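Local atomic coordinates of dextranase (Pseudarthrobacter oxydans, PDB entry 6NZS), a protein that catalyses the endohydrolysis of (1->6)-alpha-D-glucosidic linkages in dextran as a member of glycoside hydrolase family 49. Residues T3-D6 / H11-W14. Residues are numbered along the deposited sequence; the frame is centred on the assembly and turned at random.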
ATOM      1  N   THR A   3     -17.437  13.099  22.105  1.00 17.09           N
ATOM      2  CA  THR A   3     -18.615  12.243  22.064  1.00 15.63           C
ATOM      3  C   THR A   3     -18.466  11.288  20.891  1.00 15.71           C
ATOM      4  O   THR A   3     -18.417  11.730  19.739  1.00 16.61           O
ATOM      5  CB  THR A   3     -19.893  13.068  21.892  1.00 19.90           C
ATOM      6  OG1 THR A   3     -19.922  14.122  22.864  1.00 25.94           O
ATOM      7  CG2 THR A   3     -21.125  12.186  22.067  1.00 18.35           C
ATOM      8  N   THR A   4     -18.417   9.993  21.175  1.00 14.27           N
ATOM      9  CA  THR A   4     -18.300   8.984  20.130  1.00 13.72           C
ATOM     10  C   THR A   4     -19.642   8.306  19.876  1.00 16.58           C
ATOM     11  O   THR A   4     -20.561   8.351  20.700  1.00 17.85           O
ATOM     12  CB  THR A   4     -17.258   7.929  20.509  1.00 14.60           C
ATOM     13  OG1 THR A   4     -17.628   7.311  21.749  1.00 18.13           O
ATOM     14  CG2 THR A   4     -15.870   8.558  20.644  1.00 14.64           C
ATOM     15  N   ALA A   5     -19.748   7.674  18.710  1.00 14.22           N
ATOM     16  CA  ALA A   5     -20.968   6.994  18.291  1.00 14.47           C
ATOM     17  C   ALA A   5     -20.844   5.491  18.461  1.00 17.57           C
ATOM     18  O   ALA A   5     -19.812   4.896  18.137  1.00 13.90           O
ATOM     19  CB  ALA A   5     -21.272   7.288  16.821  1.00 16.98           C
ATOM     20  N   ASP A   6     -21.922   4.868  18.941  1.00 18.42           N
ATOM     21  CA  ASP A   6     -21.997   3.412  18.900  1.00 20.69           C
ATOM     22  C   ASP A   6     -23.465   3.028  18.718  1.00 23.40           C
ATOM     23  O   ASP A   6     -24.151   2.601  19.649  1.00 25.65           O
ATOM     24  CB  ASP A   6     -21.394   2.749  20.135  1.00 23.31           C
ATOM     25  CG  ASP A   6     -21.285   1.250  19.982  1.00 25.58           C
ATOM     26  OD1 ASP A   6     -21.579   0.742  18.880  1.00 28.07           O
ATOM     27  OD2 ASP A   6     -20.899   0.577  20.962  1.00 36.61           O
ATOM     28  N   HIS A  11     -20.256   3.951  13.970  1.00 12.60           N
ATOM     29  CA  HIS A  11     -19.403   3.615  15.099  1.00 12.15           C
ATOM     30  C   HIS A  11     -18.120   4.417  14.976  1.00 12.50           C
ATOM     31  O   HIS A  11     -17.397   4.289  13.979  1.00 10.70           O
ATOM     32  CB  HIS A  11     -19.086   2.121  15.147  1.00 14.91           C
ATOM     33  CG  HIS A  11     -18.274   1.729  16.338  1.00 12.89           C
ATOM     34  ND1 HIS A  11     -17.343   0.714  16.307  1.00 19.77           N
ATOM     35  CD2 HIS A  11     -18.251   2.226  17.598  1.00 16.07           C
ATOM     36  CE1 HIS A  11     -16.784   0.600  17.499  1.00 19.19           C
ATOM     37  NE2 HIS A  11     -17.314   1.506  18.299  1.00 21.40           N
ATOM     38  N   THR A  12     -17.848   5.245  15.979  1.00 11.07           N
ATOM     39  CA  THR A  12     -16.582   5.951  16.107  1.00 10.54           C
ATOM     40  C   THR A  12     -16.008   5.669  17.489  1.00 12.64           C
ATOM     41  O   THR A  12     -16.678   5.112  18.366  1.00 13.45           O
ATOM     42  CB  THR A  12     -16.733   7.464  15.909  1.00 11.22           C
ATOM     43  OG1 THR A  12     -17.419   8.022  17.036  1.00 11.75           O
ATOM     44  CG2 THR A  12     -17.505   7.786  14.640  1.00 12.39           C
ATOM     45  N   TRP A  13     -14.745   6.048  17.685  1.00 11.90           N
ATOM     46  CA  TRP A  13     -14.073   5.742  18.940  1.00 11.52           C
ATOM     47  C   TRP A  13     -12.984   6.770  19.209  1.00 13.16           C
ATOM     48  O   TRP A  13     -12.623   7.577  18.348  1.00 12.37           O
ATOM     49  CB  TRP A  13     -13.494   4.325  18.953  1.00 13.12           C
ATOM     50  CG  TRP A  13     -12.586   4.040  17.804  1.00 10.64           C
ATOM     51  CD1 TRP A  13     -11.237   4.273  17.745  1.00 12.54           C
ATOM     52  CD2 TRP A  13     -12.956   3.480  16.535  1.00 11.04           C
ATOM     53  NE1 TRP A  13     -10.749   3.890  16.521  1.00 11.30           N
ATOM     54  CE2 TRP A  13     -11.776   3.400  15.757  1.00 10.42           C
ATOM     55  CE3 TRP A  13     -14.167   3.033  15.982  1.00 12.12           C
ATOM     56  CZ2 TRP A  13     -11.771   2.884  14.461  1.00 12.59           C
ATOM     57  CZ3 TRP A  13     -14.166   2.537  14.684  1.00 11.74           C
ATOM     58  CH2 TRP A  13     -12.968   2.466  13.937  1.00 11.85           C
ATOM     59  N   TRP A  14     -12.450   6.712  20.428  1.00 12.53           N
ATOM     60  CA  TRP A  14     -11.408   7.620  20.871  1.00 12.17           C
ATOM     61  C   TRP A  14     -10.345   6.810  21.595  1.00 11.62           C
ATOM     62  O   TRP A  14     -10.506   5.613  21.827  1.00 13.13           O
ATOM     63  CB  TRP A  14     -11.997   8.690  21.803  1.00 12.35           C
ATOM     64  CG  TRP A  14     -11.141   9.893  21.942  1.00 14.88           C
ATOM     65  CD1 TRP A  14     -10.412  10.260  23.038  1.00 14.79           C
ATOM     66  CD2 TRP A  14     -10.927  10.908  20.957  1.00 13.13           C
ATOM     67  NE1 TRP A  14      -9.748  11.436  22.789  1.00 15.19           N
ATOM     68  CE2 TRP A  14     -10.046  11.857  21.518  1.00 12.87           C
ATOM     69  CE3 TRP A  14     -11.394  11.108  19.649  1.00 11.50           C
ATOM     70  CZ2 TRP A  14      -9.618  12.987  20.821  1.00 14.76           C
ATOM     71  CZ3 TRP A  14     -10.972  12.237  18.961  1.00 12.79           C
ATOM     72  CH2 TRP A  14     -10.089  13.157  19.549  1.00 13.20           C
TER
HETATM   73  O   HOH W   1     -18.510   4.928  21.055  1.00 30.68           O
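Thr-4 lays its methyl over the backbone of Trp-13, CG2 resting 3.7 Å from Trp-13 C, and also reaches CB of Trp-14. With chi1 at 58° the hydroxyl sits between the backbone N and the carbonyl carbon while CG2 stands anti to that carbon, so a single threonine offers a methyl to the neighbouring chain and its OG1 to a water at 2.6 Å. That water donates a long bond to Thr-12 O, adding a water-mediated link between the segments. The backbone of Ala-5 makes both direct hydrogen bonds across the contact. Its N-H points almost straight at Thr-12 OG1 (2.9 Å, 168°), and its carbonyl accepts Thr-12 N. Ala-5 O also lies at the edge of the His-11 ring, in its plane, 3.1 Å from CD2, and takes a CA-H...O contact from His-11 CA. The small methyl of Ala-5 suits a buried place against Tyr-51. The backbones of Asp-6 and His-11 form a single beta bridge, and their side chains run side by side with carboxylate and ring 35° apart. An aspartate suits this exposed end of the segment; the flat imidazole can set CD2 at Ala-5 O while ND1 bonds Glu-91 OE1, and Trp-13 CE3 lies over one face, toward the rim.

Thr-12 OG1 thus stands in for a backbone carbonyl, and it also bonds Asp-52 O, tying both segments to strand 51-58 of the N-terminal Ig-like domain. A valine here would probably leave the Ala-5 amide without its acceptor and Asp-52 O without this partner. Since Asp-52 O can only accept, the hydroxyl proton is presumably spent on it, leaving the oxygen to accept from the Ala-5 amide: one hydroxyl satisfies a donor and an acceptor.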